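Local coordinates for similar to hydroxylamine oxidoreductase (Kuenenia stuttgartiensis, PDB 6H5L), which is a multiheme c-type cytochrome related to hydroxylamine oxidoreductase, part of an anammox heme-rich reductase complex, and probably moves electrons in nitrogen-compound redox chemistry, at residues A[93-98]-A[126-131]; A[102-105]-A[109-112]; A[115-118]-A[122-125]. All blocks are in the same frame, centred on the assembly; numbering follows the deposited sequence.

Interaction 1. Residues A[93-98]-A[126-131]. With HEC (heme c), chain D.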
loop_
_atom_site.group_PDB
_atom_site.type_symbol
_atom_site.label_atom_id
_atom_site.label_comp_id
_atom_site.label_asym_id
_atom_site.label_seq_id
_atom_site.Cartn_x
_atom_site.Cartn_y
_atom_site.Cartn_z
ATOM N N ALA A 93 0.839 -8.910 -30.384
ATOM C CA ALA A 93 0.921 -8.852 -28.928
ATOM C C ALA A 93 2.357 -9.025 -28.448
ATOM O O ALA A 93 2.801 -8.321 -27.533
ATOM C CB ALA A 93 0.011 -9.910 -28.306
ATOM N N ASP A 94 3.098 -9.959 -29.049
ATOM C CA ASP A 94 4.518 -10.082 -28.731
ATOM C C ASP A 94 5.265 -8.804 -29.089
ATOM O O ASP A 94 6.037 -8.275 -28.280
ATOM C CB ASP A 94 5.127 -11.278 -29.464
ATOM C CG ASP A 94 4.717 -12.603 -28.862
ATOM O OD1 ASP A 94 3.803 -12.612 -28.009
ATOM O OD2 ASP A 94 5.313 -13.634 -29.239
ATOM N N TRP A 95 5.045 -8.294 -30.303
ATOM C CA TRP A 95 5.811 -7.149 -30.784
ATOM C C TRP A 95 5.505 -5.893 -29.978
ATOM O O TRP A 95 6.416 -5.124 -29.650
ATOM C CB TRP A 95 5.538 -6.925 -32.271
ATOM C CG TRP A 95 6.109 -5.644 -32.801
ATOM C CD1 TRP A 95 7.417 -5.385 -33.091
ATOM C CD2 TRP A 95 5.385 -4.447 -33.112
ATOM N NE1 TRP A 95 7.553 -4.100 -33.557
ATOM C CE2 TRP A 95 6.320 -3.503 -33.580
ATOM C CE3 TRP A 95 4.037 -4.081 -33.037
ATOM C CZ2 TRP A 95 5.951 -2.217 -33.971
ATOM C CZ3 TRP A 95 3.673 -2.806 -33.425
ATOM C CH2 TRP A 95 4.626 -1.888 -33.886
ATOM N N ARG A 96 4.231 -5.671 -29.641
ATOM C CA ARG A 96 3.868 -4.516 -28.827
ATOM C C ARG A 96 4.501 -4.567 -27.444
ATOM O O ARG A 96 4.717 -3.518 -26.828
ATOM C CB ARG A 96 2.343 -4.423 -28.699
ATOM C CG ARG A 96 1.618 -4.110 -29.992
ATOM C CD ARG A 96 0.228 -3.565 -29.712
ATOM N NE ARG A 96 0.047 -2.221 -30.253
ATOM C CZ ARG A 96 -0.530 -1.960 -31.420
ATOM N NH1 ARG A 96 -0.988 -2.952 -32.172
ATOM N NH2 ARG A 96 -0.653 -0.708 -31.835
ATOM N N SER A 97 4.814 -5.762 -26.951
ATOM C CA SER A 97 5.392 -5.940 -25.627
ATOM C C SER A 97 6.917 -5.986 -25.643
ATOM O O SER A 97 7.533 -6.052 -24.573
ATOM C CB SER A 97 4.839 -7.218 -24.988
ATOM O OG SER A 97 5.248 -7.354 -23.637
ATOM N N SER A 98 7.540 -5.954 -26.816
ATOM C CA SER A 98 8.981 -6.109 -26.928
ATOM C C SER A 98 9.692 -4.764 -26.803
ATOM O O SER A 98 9.085 -3.694 -26.872
ATOM C CB SER A 98 9.344 -6.768 -28.256
ATOM O OG SER A 98 9.009 -5.924 -29.344
ATOM N N GLU A 126 10.794 3.389 -32.692
ATOM C CA GLU A 126 10.304 2.022 -32.607
ATOM C C GLU A 126 10.928 1.221 -33.739
ATOM O O GLU A 126 11.323 1.773 -34.768
ATOM C CB GLU A 126 8.773 1.952 -32.683
ATOM C CG GLU A 126 8.205 2.193 -34.075
ATOM C CD GLU A 126 6.718 1.904 -34.156
ATOM O OE1 GLU A 126 6.188 1.827 -35.286
ATOM O OE2 GLU A 126 6.079 1.749 -33.093
ATOM N N VAL A 127 11.017 -0.088 -33.532
ATOM C CA VAL A 127 11.450 -1.023 -34.564
ATOM C C VAL A 127 10.212 -1.756 -35.057
ATOM O O VAL A 127 9.573 -2.496 -34.299
ATOM C CB VAL A 127 12.511 -2.001 -34.039
ATOM C CG1 VAL A 127 12.967 -2.945 -35.142
ATOM C CG2 VAL A 127 13.688 -1.239 -33.450
ATOM N N HIS A 128 9.875 -1.551 -36.324
ATOM C CA HIS A 128 8.596 -1.958 -36.881
ATOM C C HIS A 128 8.747 -3.222 -37.720
ATOM O O HIS A 128 9.852 -3.614 -38.104
ATOM C CB HIS A 128 8.014 -0.829 -37.735
ATOM C CG HIS A 128 6.554 -0.975 -38.022
ATOM N ND1 HIS A 128 6.075 -1.699 -39.092
ATOM C CD2 HIS A 128 5.467 -0.486 -37.381
ATOM C CE1 HIS A 128 4.756 -1.655 -39.094
ATOM N NE2 HIS A 128 4.362 -0.921 -38.069
ATOM N N CYS A 129 7.604 -3.864 -37.993
ATOM C CA CYS A 129 7.577 -4.988 -38.924
ATOM C C CYS A 129 8.199 -4.608 -40.259
ATOM O O CYS A 129 8.837 -5.435 -40.918
ATOM C CB CYS A 129 6.138 -5.463 -39.137
ATOM S SG CYS A 129 4.960 -4.944 -37.867
ATOM N N PHE A 130 8.013 -3.353 -40.673
ATOM C CA PHE A 130 8.635 -2.863 -41.895
ATOM C C PHE A 130 10.152 -2.982 -41.826
ATOM O O PHE A 130 10.801 -3.340 -42.815
ATOM C CB PHE A 130 8.221 -1.410 -42.124
ATOM C CG PHE A 130 8.110 -1.025 -43.569
ATOM C CD1 PHE A 130 9.220 -0.591 -44.272
ATOM C CD2 PHE A 130 6.887 -1.076 -44.220
ATOM C CE1 PHE A 130 9.118 -0.229 -45.600
ATOM C CE2 PHE A 130 6.777 -0.715 -45.547
ATOM C CZ PHE A 130 7.895 -0.291 -46.238
ATOM N N ASP A 131 10.733 -2.688 -40.659
ATOM C CA ASP A 131 12.188 -2.664 -40.529
ATOM C C ASP A 131 12.792 -4.056 -40.690
ATOM O O ASP A 131 13.886 -4.202 -41.252
ATOM C CB ASP A 131 12.580 -2.064 -39.180
ATOM C CG ASP A 131 12.139 -0.617 -39.031
ATOM O OD1 ASP A 131 12.384 0.186 -39.956
ATOM O OD2 ASP A 131 11.540 -0.282 -37.987
HETATM FE FE HEC D . 8.317 -11.015 -37.840
HETATM C CHA HEC D . 8.850 -14.206 -38.929
HETATM C CHB HEC D . 4.984 -11.297 -38.756
HETATM C CHC HEC D . 7.776 -7.749 -36.991
HETATM C CHD HEC D . 11.662 -10.647 -37.038
HETATM N NA HEC D . 7.130 -12.480 -38.662
HETATM C C1A HEC D . 7.573 -13.717 -39.082
HETATM C C2A HEC D . 6.469 -14.425 -39.697
HETATM C C3A HEC D . 5.398 -13.611 -39.656
HETATM C C4A HEC D . 5.796 -12.381 -39.000
HETATM C CMA HEC D . 3.967 -13.869 -40.179
HETATM C CAA HEC D . 6.599 -15.850 -40.301
HETATM C CBA HEC D . 5.540 -16.841 -39.819
HETATM C CGA HEC D . 5.530 -16.959 -38.319
HETATM O O1A HEC D . 6.607 -17.218 -37.723
HETATM O O2A HEC D . 4.436 -16.812 -37.719
HETATM N NB HEC D . 6.694 -9.755 -37.900
HETATM C C1B HEC D . 5.398 -10.086 -38.248
HETATM C C2B HEC D . 4.553 -8.943 -37.972
HETATM C C3B HEC D . 5.324 -7.960 -37.495
HETATM C C4B HEC D . 6.683 -8.457 -37.433
HETATM C CMB HEC D . 3.033 -8.888 -38.229
HETATM C CAB HEC D . 4.878 -6.547 -37.057
HETATM C CBB HEC D . 4.054 -6.618 -35.751
HETATM N NC HEC D . 9.502 -9.494 -37.144
HETATM C C1C HEC D . 9.066 -8.212 -36.872
HETATM C C2C HEC D . 10.168 -7.471 -36.294
HETATM C C3C HEC D . 11.270 -8.219 -36.435
HETATM C C4C HEC D . 10.858 -9.538 -36.888
HETATM C CMC HEC D . 10.128 -5.949 -36.027
HETATM C CAC HEC D . 12.714 -7.809 -36.052
HETATM C CBC HEC D . 12.856 -7.529 -34.543
HETATM N ND HEC D . 10.006 -12.209 -38.013
HETATM C C1D HEC D . 11.259 -11.889 -37.489
HETATM C C2D HEC D . 12.079 -13.081 -37.497
HETATM C C3D HEC D . 11.193 -14.181 -38.083
HETATM C C4D HEC D . 9.930 -13.552 -38.379
HETATM C CMD HEC D . 13.537 -13.239 -37.019
HETATM C CAD HEC D . 11.579 -15.653 -38.323
HETATM C CBD HEC D . 12.456 -15.707 -39.566
HETATM C CGD HEC D . 12.645 -17.136 -39.989
HETATM O O1D HEC D . 12.256 -18.051 -39.217
HETATM O O2D HEC D . 13.185 -17.351 -41.103
#

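Interaction 2. Residues A[102-105]-A[109-112]. With HEC (heme c), chain E.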
loop_
_atom_site.group_PDB
_atom_site.type_symbol
_atom_site.label_atom_id
_atom_site.label_comp_id
_atom_site.label_asym_id
_atom_site.label_seq_id
_atom_site.Cartn_x
_atom_site.Cartn_y
_atom_site.Cartn_z
ATOM N N HIS A 102 9.046 -0.475 -27.698
ATOM C CA HIS A 102 9.344 0.519 -26.669
ATOM C C HIS A 102 10.847 0.525 -26.399
ATOM O O HIS A 102 11.305 0.049 -25.354
ATOM C CB HIS A 102 8.558 0.234 -25.390
ATOM C CG HIS A 102 7.080 0.094 -25.607
ATOM N ND1 HIS A 102 6.276 1.155 -25.968
ATOM C CD2 HIS A 102 6.261 -0.981 -25.512
ATOM C CE1 HIS A 102 5.028 0.740 -26.087
ATOM N NE2 HIS A 102 4.991 -0.553 -25.816
ATOM N N PRO A 103 11.643 1.069 -27.322
ATOM C CA PRO A 103 13.104 1.031 -27.181
ATOM C C PRO A 103 13.690 2.133 -26.314
ATOM O O PRO A 103 14.899 2.113 -26.057
ATOM C CB PRO A 103 13.575 1.180 -28.636
ATOM C CG PRO A 103 12.538 2.062 -29.248
ATOM C CD PRO A 103 11.228 1.737 -28.571
ATOM N N LYS A 104 12.883 3.084 -25.858
ATOM C CA LYS A 104 13.344 4.176 -25.012
ATOM C C LYS A 104 12.498 4.254 -23.750
ATOM O O LYS A 104 12.198 5.339 -23.242
ATOM C CB LYS A 104 13.322 5.500 -25.773
ATOM C CG LYS A 104 14.194 5.493 -27.020
ATOM C CD LYS A 104 13.973 6.725 -27.879
ATOM C CE LYS A 104 14.862 6.688 -29.113
ATOM N NZ LYS A 104 14.593 7.817 -30.044
ATOM N N SER A 105 12.096 3.092 -23.230
ATOM C CA SER A 105 11.221 3.008 -22.069
ATOM C C SER A 105 11.972 2.817 -20.756
ATOM O O SER A 105 11.372 2.989 -19.688
ATOM C CB SER A 105 10.213 1.865 -22.251
ATOM O OG SER A 105 10.876 0.628 -22.447
ATOM N N LEU A 109 17.474 0.492 -22.015
ATOM C CA LEU A 109 17.016 0.450 -23.401
ATOM C C LEU A 109 17.315 1.759 -24.123
ATOM O O LEU A 109 17.741 1.751 -25.284
ATOM C CB LEU A 109 15.520 0.142 -23.449
ATOM C CG LEU A 109 15.093 -1.279 -23.086
ATOM C CD1 LEU A 109 13.580 -1.372 -22.949
ATOM C CD2 LEU A 109 15.597 -2.266 -24.125
ATOM N N SER A 110 17.089 2.894 -23.456
ATOM C CA SER A 110 17.375 4.185 -24.077
ATOM C C SER A 110 18.857 4.326 -24.396
ATOM O O SER A 110 19.227 4.922 -25.416
ATOM C CB SER A 110 16.915 5.320 -23.162
ATOM O OG SER A 110 15.572 5.139 -22.753
ATOM N N SER A 111 19.721 3.781 -23.537
ATOM C CA SER A 111 21.158 3.904 -23.749
ATOM C C SER A 111 21.611 3.092 -24.956
ATOM O O SER A 111 22.310 3.608 -25.836
ATOM C CB SER A 111 21.911 3.471 -22.490
ATOM O OG SER A 111 23.305 3.677 -22.637
ATOM N N LYS A 112 21.228 1.814 -25.012
ATOM C CA LYS A 112 21.616 0.978 -26.145
ATOM C C LYS A 112 21.004 1.486 -27.445
ATOM O O LYS A 112 21.627 1.386 -28.507
ATOM C CB LYS A 112 21.216 -0.475 -25.894
ATOM C CG LYS A 112 21.799 -1.078 -24.618
ATOM C CD LYS A 112 23.321 -1.114 -24.656
ATOM C CE LYS A 112 23.837 -2.294 -25.462
ATOM N NZ LYS A 112 23.627 -3.583 -24.746
HETATM FE FE HEC E . 16.808 -5.577 -32.125
HETATM C CHA HEC E . 16.216 -4.620 -28.904
HETATM C CHB HEC E . 17.260 -8.821 -31.082
HETATM C CHC HEC E . 17.027 -6.615 -35.396
HETATM C CHD HEC E . 17.154 -2.325 -33.137
HETATM N NA HEC E . 16.727 -6.550 -30.321
HETATM C C1A HEC E . 16.509 -5.955 -29.094
HETATM C C2A HEC E . 16.653 -6.978 -28.071
HETATM C C3A HEC E . 16.939 -8.132 -28.683
HETATM C C4A HEC E . 16.994 -7.887 -30.107
HETATM C CMA HEC E . 17.177 -9.495 -27.996
HETATM C CAA HEC E . 16.492 -6.799 -26.544
HETATM C CBA HEC E . 15.070 -6.345 -26.225
HETATM C CGA HEC E . 14.717 -6.691 -24.802
HETATM O O1A HEC E . 15.513 -7.409 -24.144
HETATM O O2A HEC E . 13.639 -6.254 -24.325
HETATM N NB HEC E . 17.180 -7.378 -33.066
HETATM C C1B HEC E . 17.148 -8.607 -32.438
HETATM C C2B HEC E . 16.970 -9.627 -33.451
HETATM C C3B HEC E . 16.917 -9.019 -34.643
HETATM C C4B HEC E . 17.039 -7.592 -34.425
HETATM C CMB HEC E . 16.898 -11.142 -33.168
HETATM C CAB HEC E . 16.737 -9.684 -36.024
HETATM C CBB HEC E . 15.315 -10.266 -36.163
HETATM N NC HEC E . 17.089 -4.653 -33.925
HETATM C C1C HEC E . 17.066 -5.255 -35.169
HETATM C C2C HEC E . 16.889 -4.217 -36.171
HETATM C C3C HEC E . 17.127 -3.048 -35.556
HETATM C C4C HEC E . 17.124 -3.288 -34.124
HETATM C CMC HEC E . 17.074 -4.468 -37.687
HETATM C CAC HEC E . 17.166 -1.644 -36.209
HETATM C CBC HEC E . 15.738 -1.164 -36.547
HETATM N ND HEC E . 16.679 -3.748 -31.171
HETATM C C1D HEC E . 16.909 -2.524 -31.793
HETATM C C2D HEC E . 16.852 -1.483 -30.793
HETATM C C3D HEC E . 16.559 -2.199 -29.468
HETATM C C4D HEC E . 16.468 -3.603 -29.801
HETATM C CMD HEC E . 17.045 0.031 -31.016
HETATM C CAD HEC E . 16.397 -1.553 -28.074
HETATM C CBD HEC E . 17.770 -1.300 -27.456
HETATM C CGD HEC E . 18.503 -2.601 -27.258
HETATM O O1D HEC E . 19.402 -2.916 -28.079
HETATM O O2D HEC E . 18.186 -3.324 -26.279
#

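Interaction 3. Residues A[115-118]-A[122-125]. With HEC (heme c), chain E.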
loop_
_atom_site.group_PDB
_atom_site.type_symbol
_atom_site.label_atom_id
_atom_site.label_comp_id
_atom_site.label_asym_id
_atom_site.label_seq_id
_atom_site.Cartn_x
_atom_site.Cartn_y
_atom_site.Cartn_z
ATOM N N GLN A 115 23.160 4.474 -29.018
ATOM C CA GLN A 115 24.344 4.052 -29.760
ATOM C C GLN A 115 23.966 3.456 -31.111
ATOM O O GLN A 115 24.676 3.655 -32.104
ATOM C CB GLN A 115 25.146 3.046 -28.938
ATOM C CG GLN A 115 25.737 3.624 -27.661
ATOM C CD GLN A 115 26.104 2.550 -26.656
ATOM O OE1 GLN A 115 27.064 2.692 -25.901
ATOM N NE2 GLN A 115 25.330 1.472 -26.635
ATOM N N ILE A 116 22.853 2.723 -31.165
ATOM C CA ILE A 116 22.398 2.149 -32.428
ATOM C C ILE A 116 21.977 3.251 -33.393
ATOM O O ILE A 116 22.243 3.173 -34.598
ATOM C CB ILE A 116 21.258 1.145 -32.177
ATOM C CG1 ILE A 116 21.754 -0.027 -31.326
ATOM C CG2 ILE A 116 20.686 0.635 -33.492
ATOM C CD1 ILE A 116 20.652 -0.965 -30.873
ATOM N N GLU A 117 21.317 4.296 -32.880
ATOM C CA GLU A 117 20.924 5.418 -33.729
ATOM C C GLU A 117 22.136 6.070 -34.385
ATOM O O GLU A 117 22.082 6.460 -35.557
ATOM C CB GLU A 117 20.141 6.447 -32.915
ATOM C CG GLU A 117 18.716 6.033 -32.590
ATOM C CD GLU A 117 17.998 7.055 -31.731
ATOM O OE1 GLU A 117 18.667 7.730 -30.923
ATOM O OE2 GLU A 117 16.762 7.186 -31.870
ATOM N N LYS A 118 23.237 6.200 -33.642
ATOM C CA LYS A 118 24.455 6.762 -34.216
ATOM C C LYS A 118 25.044 5.844 -35.279
ATOM O O LYS A 118 25.537 6.316 -36.310
ATOM C CB LYS A 118 25.480 7.030 -33.114
ATOM C CG LYS A 118 25.255 8.319 -32.341
ATOM C CD LYS A 118 26.077 9.459 -32.922
ATOM C CE LYS A 118 25.894 10.740 -32.126
ATOM N NZ LYS A 118 26.786 11.826 -32.616
ATOM N N ARG A 122 20.076 6.905 -38.159
ATOM C CA ARG A 122 18.633 7.081 -38.168
ATOM C C ARG A 122 18.133 7.254 -36.741
ATOM O O ARG A 122 18.831 6.940 -35.775
ATOM C CB ARG A 122 17.932 5.883 -38.825
ATOM C CG ARG A 122 16.570 6.188 -39.428
ATOM C CD ARG A 122 15.768 4.911 -39.603
ATOM N NE ARG A 122 16.592 3.813 -40.103
ATOM C CZ ARG A 122 16.156 2.570 -40.270
ATOM N NH1 ARG A 122 14.899 2.261 -39.980
ATOM N NH2 ARG A 122 16.975 1.633 -40.729
ATOM N N VAL A 123 16.909 7.763 -36.617
ATOM C CA VAL A 123 16.215 7.860 -35.337
ATOM C C VAL A 123 15.297 6.653 -35.203
ATOM O O VAL A 123 14.553 6.324 -36.136
ATOM C CB VAL A 123 15.426 9.176 -35.226
ATOM C CG1 VAL A 123 14.250 9.025 -34.268
ATOM C CG2 VAL A 123 16.341 10.299 -34.766
ATOM N N LEU A 124 15.352 5.989 -34.052
ATOM C CA LEU A 124 14.599 4.760 -33.808
ATOM C C LEU A 124 13.683 4.966 -32.605
ATOM O O LEU A 124 14.036 4.625 -31.474
ATOM C CB LEU A 124 15.546 3.581 -33.593
ATOM C CG LEU A 124 16.470 3.257 -34.768
ATOM C CD1 LEU A 124 17.437 2.144 -34.402
ATOM C CD2 LEU A 124 15.659 2.883 -36.000
ATOM N N ASP A 125 12.496 5.518 -32.855
ATOM C CA ASP A 125 11.466 5.570 -31.828
ATOM C C ASP A 125 10.756 4.235 -31.666
ATOM O O ASP A 125 10.168 3.982 -30.608
ATOM C CB ASP A 125 10.448 6.665 -32.152
ATOM C CG ASP A 125 11.031 8.058 -32.024
ATOM O OD1 ASP A 125 11.843 8.280 -31.101
ATOM O OD2 ASP A 125 10.680 8.930 -32.847
HETATM FE FE HEC E . 16.808 -5.577 -32.125
HETATM C CHA HEC E . 16.216 -4.620 -28.904
HETATM C CHB HEC E . 17.260 -8.821 -31.082
HETATM C CHC HEC E . 17.027 -6.615 -35.396
HETATM C CHD HEC E . 17.154 -2.325 -33.137
HETATM N NA HEC E . 16.727 -6.550 -30.321
HETATM C C1A HEC E . 16.509 -5.955 -29.094
HETATM C C2A HEC E . 16.653 -6.978 -28.071
HETATM C C3A HEC E . 16.939 -8.132 -28.683
HETATM C C4A HEC E . 16.994 -7.887 -30.107
HETATM C CMA HEC E . 17.177 -9.495 -27.996
HETATM C CAA HEC E . 16.492 -6.799 -26.544
HETATM C CBA HEC E . 15.070 -6.345 -26.225
HETATM C CGA HEC E . 14.717 -6.691 -24.802
HETATM O O1A HEC E . 15.513 -7.409 -24.144
HETATM O O2A HEC E . 13.639 -6.254 -24.325
HETATM N NB HEC E . 17.180 -7.378 -33.066
HETATM C C1B HEC E . 17.148 -8.607 -32.438
HETATM C C2B HEC E . 16.970 -9.627 -33.451
HETATM C C3B HEC E . 16.917 -9.019 -34.643
HETATM C C4B HEC E . 17.039 -7.592 -34.425
HETATM C CMB HEC E . 16.898 -11.142 -33.168
HETATM C CAB HEC E . 16.737 -9.684 -36.024
HETATM C CBB HEC E . 15.315 -10.266 -36.163
HETATM N NC HEC E . 17.089 -4.653 -33.925
HETATM C C1C HEC E . 17.066 -5.255 -35.169
HETATM C C2C HEC E . 16.889 -4.217 -36.171
HETATM C C3C HEC E . 17.127 -3.048 -35.556
HETATM C C4C HEC E . 17.124 -3.288 -34.124
HETATM C CMC HEC E . 17.074 -4.468 -37.687
HETATM C CAC HEC E . 17.166 -1.644 -36.209
HETATM C CBC HEC E . 15.738 -1.164 -36.547
HETATM N ND HEC E . 16.679 -3.748 -31.171
HETATM C C1D HEC E . 16.909 -2.524 -31.793
HETATM C C2D HEC E . 16.852 -1.483 -30.793
HETATM C C3D HEC E . 16.559 -2.199 -29.468
HETATM C C4D HEC E . 16.468 -3.603 -29.801
HETATM C CMD HEC E . 17.045 0.031 -31.016
HETATM C CAD HEC E . 16.397 -1.553 -28.074
HETATM C CBD HEC E . 17.770 -1.300 -27.456
HETATM C CGD HEC E . 18.503 -2.601 -27.258
HETATM O O1D HEC E . 19.402 -2.916 -28.079
HETATM O O2D HEC E . 18.186 -3.324 -26.279
#

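Interaction 1. Residues A[93-98]-A[126-131]
Trp-95, on the last turns of helix 89-97, faces the loop that runs into helix 129-133, and its CA comes within 8.5 Å of the CA of His-128. With CG anti to the backbone N (chi1 171°), the ring reaches out from its helix and turns its pyrrole edge to the loop, where NE1 donates to Val-127 O at 2.7 Å. The bond is nearly straight (162°) and lies in both the ring plane and the carbonyl plane, which fixes the rotation of the indole. One face of the ring lies against heme c of chain D, whose vinyl-derived CBB is 3.7 Å from Trp-95 CD2. Cys-129, first cysteine of the CxxCH heme-attachment motif of c-type cytochromes, starts helix 129-133; its SG, in a thioether bond to CAB, stands above the six-membered ring of Trp-95, 4.7 Å from its centroid. A large flat residue suits this place: it packs on the heme attachment and still spends its N-H on a buried carbonyl. The His-128 imidazole meets the benzo part obliquely, CD2 to Trp-95 CZ2 3.9 Å, with the planes 75° apart. His-128 also caps the helix: ND1 accepts from Phe-130 N, while Asp-131 OD2 takes His-128 N, forming a capping box. Asp-94 makes a salt bridge to Arg-276 of the second subunit. The contact thus bridges helices 89-97 and 129-133, with helix 77-87 packed against His-128.

Interaction 2. Residues A[102-105]-A[109-112]
Leu-109, in the first turn of helix 107-120, points its side chain back at the loop 102-105 that leads into that helix, a local loop-to-helix packing beside heme c of chain E. The two branches of the leucine part ways. CD1 reaches the loop, 3.4 Å from Ser-105 OG and close to His-102 O, whereas CD2 turns to the heme propionate, 3.5 Å from O2D. A branched apolar side chain can thus fill the angle between loop and cofactor. Ser-105 has OG between its backbone N and carbonyl carbon (chi1 58°), which folds the hydroxyl back to donate to His-102 O from above the carbonyl plane and holds the turn together. On the heme side, Pro-103 CB lies 4.0 Å from the propionate carbon CAD; the compact ring suits a buried bend next to the cofactor. The extended chain of Lys-104 runs to salt bridges with Glu-117, further along helix 107-120, and Asp-125 in the loop beyond, while its CA and CB lie against the Ser-110 hydroxyl. The small Ser-110 lets the loop come close, and its hydroxyl bonds to Thr-106 O. Ser-110 OG rests 3.3 Å from Lys-104 CA.

Interaction 3. Residues A[115-118]-A[122-125]
A glutamate on helix 107-120 ties the chain that leaves this helix back against its last turns, in a partly buried contact at the rim of heme c of chain E that bears methyl CMD. Glu-117 does most of the work. Its CG is anti to the carbonyl carbon (chi1 -75°) and the chain beyond is extended, which carries the side chain along the departing loop and brings OE2 to 2.9 Å from Leu-124 N. That bond is close to straight (170°) and uses the anti lone pair of OE2, the one turned away from OE1. Earlier along the loop, Arg-122 N gives a weak bond to Glu-117 O at 3.3 Å, a backbone link where the helix has just ended. CB and CG of the glutamate lie beside the Arg-122 carbonyl. Glutamate suits the site because it has the length to reach past Arg-122 and Val-123 to the N-H of Leu-124. OE2 also has Lys-104 NZ as a salt-bridge partner, which probably stabilises its negative charge close to Asp-125. Toward the heme, Ile-116 and Leu-124 cross at about a right angle, Ile-116 CG2 to Leu-124 CD1 3.7 Å, and Ile-116 CD1 and Leu-124 CD1 both approach the heme methyl CMD. From here the loop continues into helix 129-133, to whose Asp-131 Arg-122 is salt-bridged.

How the interactions relate
Along the chain, interaction 2 and then interaction 3 lie within the loop that interaction 1 closes between helices 89-97 and 129-133. Both inner contacts use helix 107-120, one at its start and one near its end, and their centres are about 10 Å apart; the centre of interaction 1 lies about 13 Å from that of interaction 2 and 15 Å from that of interaction 3. Salt bridges from Lys-104 to Glu-117 and Asp-125 join the inner pair, and Arg-122 with Asp-131 joins interaction 3 to interaction 1. The excursion packs chiefly on two hemes, that of chain D at interaction 1 and that of chain E at the inner pair, with Val-127 also close to the latter.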